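Local coordinates for protein 2,3-dihydroxy-2,3-dihydrophenylpropionate dehydrogenase (Pseudomonas sp. MC1, PDB 5XTF) that probably oxidises naphthalene cis-dihydrodiol to 1,2-dihydroxynaphthalene with NAD(+), as a tetrameric short-chain dehydrogenase/reductase of aromatic hydrocarbon breakdown, at residues B[159-164]-B[171-176]; B[197-202]-B[248-253]. All blocks are in the same frame, centred on the assembly; numbering follows the deposited sequence.

Overall arrangement
Both contacts are buried. Contact 2 is the deeper: its centre is about 9 Å from the centre of the chain, against about 14 Å for the centre of contact 1. Contact 1 sets the loop after strand 153-157 against helix 170-190. Contact 2 sets strand 195-201, the next strand along the chain, against helix 248-254. They share no segment but touch: Val160 N probably bonds to Pro201 O, and His163 NE2 to Ser200 OG. Their chemistry differs with place. Contact 1, at residues likely to be catalytic, is rich in hydroxyls, with two hydrogen bonds between its segments. Contact 2, between sheet and helix, is almost wholly apolar, with one bridging water at its end.

Contact 1: residues B[159-164]-B[171-176]; sequences SVSSHA and CYIASK
The alkyl chain of Lys176 lies across Ser159 CB, which meets Lys176 CG at 3.5 Å. This is tighter than usual for two carbons, and Lys176 CD comes as near. The lysine bends at its second torsion (chi2 -58°) and is extended beyond it, which carries NZ past Ser159 to the carbonyl O of Ala158, its strongest partner. Lys176 CG also sits above one face of the Tyr172 ring, toward its rim.

The phenol comes in with its edge to the serines. Ser161 OG lies in the ring plane, 3.2 Å from Tyr172 CE2. Tyr172 OH and Ser159 OG form a hydrogen bond of 3.2 Å, which either could donate. Ser159 OG also accepts from Ser161 N at 3.0 Å, an ST turn that fixes the hydroxyl beside the phenol.

Tyr172 and Lys176 have the Tyr-x-x-x-Lys spacing of short-chain dehydrogenases, and Ser159 stands where that family carries its catalytic serine. These three are therefore probably the catalytic residues. Lys176 also binds NAD(+), which is absent from this chain. Trp108 meets the Tyr172 ring edge-to-face.

At the later end of segment 171-176, Ser162 OG donates to Lys176 O at 2.9 Å. It approaches from above the carbonyl plane, 61° out of it, so it does not use a lone pair direction. Ile173, one turn earlier, packs on Ser161. Its CG2 branch touches Ser161 O at 3.4 Å, while CG1 faces Ser161 CB at 4.0 Å. On the same helix, Ile173 also packs on Gly181 of the second subunit.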
loop_
_atom_site.group_PDB
_atom_site.type_symbol
_atom_site.label_atom_id
_atom_site.label_comp_id
_atom_site.label_asym_id
_atom_site.label_seq_id
_atom_site.Cartn_x
_atom_site.Cartn_y
_atom_site.Cartn_z
ATOM N N SER B 159 -12.458 -1.758 -7.137
ATOM C CA SER B 159 -12.042 -1.681 -8.538
ATOM C C SER B 159 -10.518 -1.786 -8.615
ATOM O O SER B 159 -9.812 -1.535 -7.630
ATOM C CB SER B 159 -12.533 -0.370 -9.180
ATOM O OG SER B 159 -12.080 -0.212 -10.507
ATOM N N VAL B 160 -10.011 -2.159 -9.795
ATOM C CA VAL B 160 -8.568 -2.040 -10.011
ATOM C C VAL B 160 -8.163 -0.580 -9.918
ATOM O O VAL B 160 -7.021 -0.261 -9.555
ATOM C CB VAL B 160 -8.133 -2.658 -11.360
ATOM C CG1 VAL B 160 -8.691 -1.869 -12.526
ATOM C CG2 VAL B 160 -6.602 -2.728 -11.454
ATOM N N SER B 161 -9.093 0.329 -10.225
ATOM C CA SER B 161 -8.887 1.760 -10.057
ATOM C C SER B 161 -8.724 2.166 -8.599
ATOM O O SER B 161 -8.329 3.308 -8.331
ATOM C CB SER B 161 -10.055 2.527 -10.677
ATOM O OG SER B 161 -10.028 2.463 -12.099
ATOM N N SER B 162 -9.031 1.273 -7.654
ATOM C CA SER B 162 -8.730 1.542 -6.255
ATOM C C SER B 162 -7.233 1.477 -5.954
ATOM O O SER B 162 -6.813 1.967 -4.904
ATOM C CB SER B 162 -9.462 0.547 -5.354
ATOM O OG SER B 162 -10.849 0.525 -5.620
ATOM N N HIS B 163 -6.428 0.874 -6.829
ATOM C CA HIS B 163 -5.008 0.639 -6.567
ATOM C C HIS B 163 -4.091 1.288 -7.590
ATOM O O HIS B 163 -3.031 1.794 -7.219
ATOM C CB HIS B 163 -4.717 -0.881 -6.519
ATOM C CG HIS B 163 -5.779 -1.673 -5.823
ATOM N ND1 HIS B 163 -5.913 -1.692 -4.450
ATOM C CD2 HIS B 163 -6.786 -2.438 -6.310
ATOM C CE1 HIS B 163 -6.947 -2.451 -4.122
ATOM N NE2 HIS B 163 -7.496 -2.910 -5.232
ATOM N N ALA B 164 -4.471 1.297 -8.866
ATOM C CA ALA B 164 -3.616 1.781 -9.940
ATOM C C ALA B 164 -4.385 2.780 -10.795
ATOM O O ALA B 164 -5.606 2.926 -10.671
ATOM C CB ALA B 164 -3.098 0.620 -10.807
ATOM N N CYS B 171 -12.023 11.412 -11.256
ATOM C CA CYS B 171 -13.206 11.219 -10.417
ATOM C C CYS B 171 -13.395 9.745 -10.091
ATOM O O CYS B 171 -13.518 9.367 -8.920
ATOM C CB CYS B 171 -14.459 11.770 -11.098
ATOM S SG CYS B 171 -14.357 13.541 -11.450
ATOM N N TYR B 172 -13.409 8.897 -11.122
ATOM C CA TYR B 172 -13.609 7.473 -10.895
ATOM C C TYR B 172 -12.541 6.918 -9.968
ATOM O O TYR B 172 -12.862 6.209 -9.008
ATOM C CB TYR B 172 -13.621 6.714 -12.227
ATOM C CG TYR B 172 -13.939 5.229 -12.086
ATOM C CD1 TYR B 172 -15.258 4.777 -11.959
ATOM C CD2 TYR B 172 -12.920 4.278 -12.086
ATOM C CE1 TYR B 172 -15.549 3.417 -11.828
ATOM C CE2 TYR B 172 -13.209 2.912 -11.960
ATOM C CZ TYR B 172 -14.519 2.494 -11.834
ATOM O OH TYR B 172 -14.764 1.147 -11.703
ATOM N N ILE B 173 -11.271 7.257 -10.211
ATOM C CA ILE B 173 -10.200 6.683 -9.407
ATOM C C ILE B 173 -10.302 7.158 -7.967
ATOM O O ILE B 173 -10.077 6.384 -7.027
ATOM C CB ILE B 173 -8.830 6.997 -10.028
ATOM C CG1 ILE B 173 -8.684 6.217 -11.330
ATOM C CG2 ILE B 173 -7.724 6.617 -9.076
ATOM C CD1 ILE B 173 -7.403 6.438 -12.037
ATOM N N ALA B 174 -10.688 8.422 -7.769
ATOM C CA ALA B 174 -10.855 8.938 -6.415
ATOM C C ALA B 174 -12.017 8.252 -5.707
ATOM O O ALA B 174 -11.929 7.941 -4.515
ATOM C CB ALA B 174 -11.055 10.452 -6.461
ATOM N N SER B 175 -13.113 7.991 -6.423
ATOM C CA SER B 175 -14.238 7.317 -5.780
ATOM C C SER B 175 -13.868 5.888 -5.401
ATOM O O SER B 175 -14.248 5.400 -4.334
ATOM C CB SER B 175 -15.475 7.322 -6.680
ATOM O OG SER B 175 -15.359 6.435 -7.784
ATOM N N LYS B 176 -13.116 5.212 -6.252
ATOM C CA LYS B 176 -12.735 3.844 -5.941
ATOM C C LYS B 176 -11.694 3.781 -4.834
ATOM O O LYS B 176 -11.652 2.797 -4.089
ATOM C CB LYS B 176 -12.260 3.157 -7.216
ATOM C CG LYS B 176 -13.460 2.843 -8.152
ATOM C CD LYS B 176 -14.492 1.944 -7.434
ATOM C CE LYS B 176 -15.610 1.502 -8.362
ATOM N NZ LYS B 176 -16.547 0.571 -7.656
#

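Contact 2: residues B[197-202]-B[248-253]; sequences NAVSPG and APYLLL
The Tyr250 ring has Val199 on one face: Val199 CG2 stands 3.6 Å from the ring centroid and only 3° off the ring normal, a centred CH-pi contact. At its hydroxyl end, Tyr250 OH passes Pro201 CD at 4.2 Å and bonds to Thr157 OG1. This is the sheet-to-helix packing of the Rossmann fold. Strand 197-201 and helix 248-253 run antiparallel, 8.5 Å apart at their axes, and the chain continues from the helix to strand 266-269, the next strand of the sheet.

Val199 has CG1 anti to the backbone N (chi1 179°), which puts CG2 over the ring and CG1 near Tyr250 CE2, at 3.6 Å. Val199 CG2 also reaches Leu253 CD1 at 3.6 Å, and Pro249 CB lies a little further off. A serine in place of Tyr250 would probably leave Val199 CG2 without the ring face it packs on and Thr157 OG1 without this partner.

The Leu253 fork splits its contacts: CD2 lies on Asn197 CB, and CD1 also meets Ala198 O. Asn197 OD1 accepts from Thr265 N, and ND2 donates to Ile262 O. Asn197 ND2 also donates to a water at 2.9 Å, and that water donates to Leu253 O at 3.2 Å.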
loop_
_atom_site.group_PDB
_atom_site.type_symbol
_atom_site.label_atom_id
_atom_site.label_comp_id
_atom_site.label_asym_id
_atom_site.label_seq_id
_atom_site.Cartn_x
_atom_site.Cartn_y
_atom_site.Cartn_z
ATOM N N ASN B 197 -15.464 -6.317 3.880
ATOM C CA ASN B 197 -14.405 -6.614 2.928
ATOM C C ASN B 197 -14.797 -6.069 1.568
ATOM O O ASN B 197 -15.869 -5.488 1.391
ATOM C CB ASN B 197 -14.139 -8.112 2.838
ATOM C CG ASN B 197 -13.681 -8.695 4.141
ATOM O OD1 ASN B 197 -12.557 -8.456 4.568
ATOM N ND2 ASN B 197 -14.556 -9.465 4.793
ATOM N N ALA B 198 -13.916 -6.264 0.594
ATOM C CA ALA B 198 -14.171 -5.765 -0.745
ATOM C C ALA B 198 -13.478 -6.637 -1.771
ATOM O O ALA B 198 -12.491 -7.310 -1.484
ATOM C CB ALA B 198 -13.703 -4.318 -0.921
ATOM N N VAL B 199 -14.018 -6.597 -2.980
ATOM C CA VAL B 199 -13.435 -7.220 -4.154
ATOM C C VAL B 199 -13.098 -6.115 -5.145
ATOM O O VAL B 199 -13.924 -5.233 -5.387
ATOM C CB VAL B 199 -14.405 -8.230 -4.792
ATOM C CG1 VAL B 199 -13.782 -8.847 -6.018
ATOM C CG2 VAL B 199 -14.791 -9.280 -3.798
ATOM N N SER B 200 -11.896 -6.164 -5.721
ATOM C CA SER B 200 -11.470 -5.171 -6.705
ATOM C C SER B 200 -11.327 -5.821 -8.067
ATOM O O SER B 200 -10.238 -6.283 -8.426
ATOM C CB SER B 200 -10.152 -4.524 -6.284
ATOM O OG SER B 200 -10.338 -3.727 -5.140
ATOM N N PRO B 201 -12.385 -5.892 -8.862
ATOM C CA PRO B 201 -12.265 -6.465 -10.204
ATOM C C PRO B 201 -11.681 -5.459 -11.185
ATOM O O PRO B 201 -11.630 -4.252 -10.935
ATOM C CB PRO B 201 -13.714 -6.808 -10.562
ATOM C CG PRO B 201 -14.509 -5.777 -9.798
ATOM C CD PRO B 201 -13.780 -5.576 -8.511
ATOM N N GLY B 202 -11.230 -5.974 -12.324
ATOM C CA GLY B 202 -10.693 -5.086 -13.336
ATOM C C GLY B 202 -10.524 -5.748 -14.683
ATOM O O GLY B 202 -10.329 -6.963 -14.742
ATOM N N ALA B 248 -15.953 -15.691 -7.552
ATOM C CA ALA B 248 -15.502 -16.512 -6.432
ATOM C C ALA B 248 -15.064 -15.706 -5.210
ATOM O O ALA B 248 -15.440 -16.098 -4.093
ATOM C CB ALA B 248 -14.383 -17.467 -6.887
ATOM N N PRO B 249 -14.304 -14.596 -5.322
ATOM C CA PRO B 249 -13.930 -13.859 -4.100
ATOM C C PRO B 249 -15.125 -13.375 -3.295
ATOM O O PRO B 249 -15.065 -13.365 -2.055
ATOM C CB PRO B 249 -13.099 -12.673 -4.630
ATOM C CG PRO B 249 -12.600 -13.121 -5.973
ATOM C CD PRO B 249 -13.690 -14.005 -6.525
ATOM N N TYR B 250 -16.212 -12.973 -3.963
ATOM C CA TYR B 250 -17.403 -12.563 -3.226
ATOM C C TYR B 250 -17.950 -13.715 -2.394
ATOM O O TYR B 250 -18.284 -13.533 -1.220
ATOM C CB TYR B 250 -18.477 -12.058 -4.182
ATOM C CG TYR B 250 -18.161 -10.772 -4.904
ATOM C CD1 TYR B 250 -18.642 -9.555 -4.445
ATOM C CD2 TYR B 250 -17.431 -10.789 -6.075
ATOM C CE1 TYR B 250 -18.390 -8.394 -5.127
ATOM C CE2 TYR B 250 -17.170 -9.645 -6.766
ATOM C CZ TYR B 250 -17.643 -8.444 -6.291
ATOM O OH TYR B 250 -17.362 -7.295 -7.011
ATOM N N LEU B 251 -18.021 -14.911 -2.980
ATOM C CA LEU B 251 -18.546 -16.068 -2.265
ATOM C C LEU B 251 -17.698 -16.397 -1.046
ATOM O O LEU B 251 -18.231 -16.669 0.033
ATOM C CB LEU B 251 -18.605 -17.270 -3.199
ATOM C CG LEU B 251 -19.676 -17.261 -4.277
ATOM C CD1 LEU B 251 -19.374 -18.411 -5.233
ATOM C CD2 LEU B 251 -21.054 -17.432 -3.640
ATOM N N LEU B 252 -16.369 -16.405 -1.214
ATOM C CA LEU B 252 -15.461 -16.597 -0.088
ATOM C C LEU B 252 -15.710 -15.562 1.007
ATOM O O LEU B 252 -15.808 -15.905 2.193
ATOM C CB LEU B 252 -14.011 -16.508 -0.579
ATOM C CG LEU B 252 -12.765 -16.948 0.209
ATOM C CD1 LEU B 252 -11.546 -16.306 -0.440
ATOM C CD2 LEU B 252 -12.778 -16.614 1.687
ATOM N N LEU B 253 -15.788 -14.281 0.629
ATOM C CA LEU B 253 -15.903 -13.210 1.622
ATOM C C LEU B 253 -17.249 -13.216 2.348
ATOM O O LEU B 253 -17.334 -12.748 3.490
ATOM C CB LEU B 253 -15.670 -11.844 0.966
ATOM C CG LEU B 253 -14.270 -11.518 0.430
ATOM C CD1 LEU B 253 -14.284 -10.174 -0.320
ATOM C CD2 LEU B 253 -13.233 -11.494 1.535
HETATM O O HOH W 1 -17.331 -9.536 3.826
#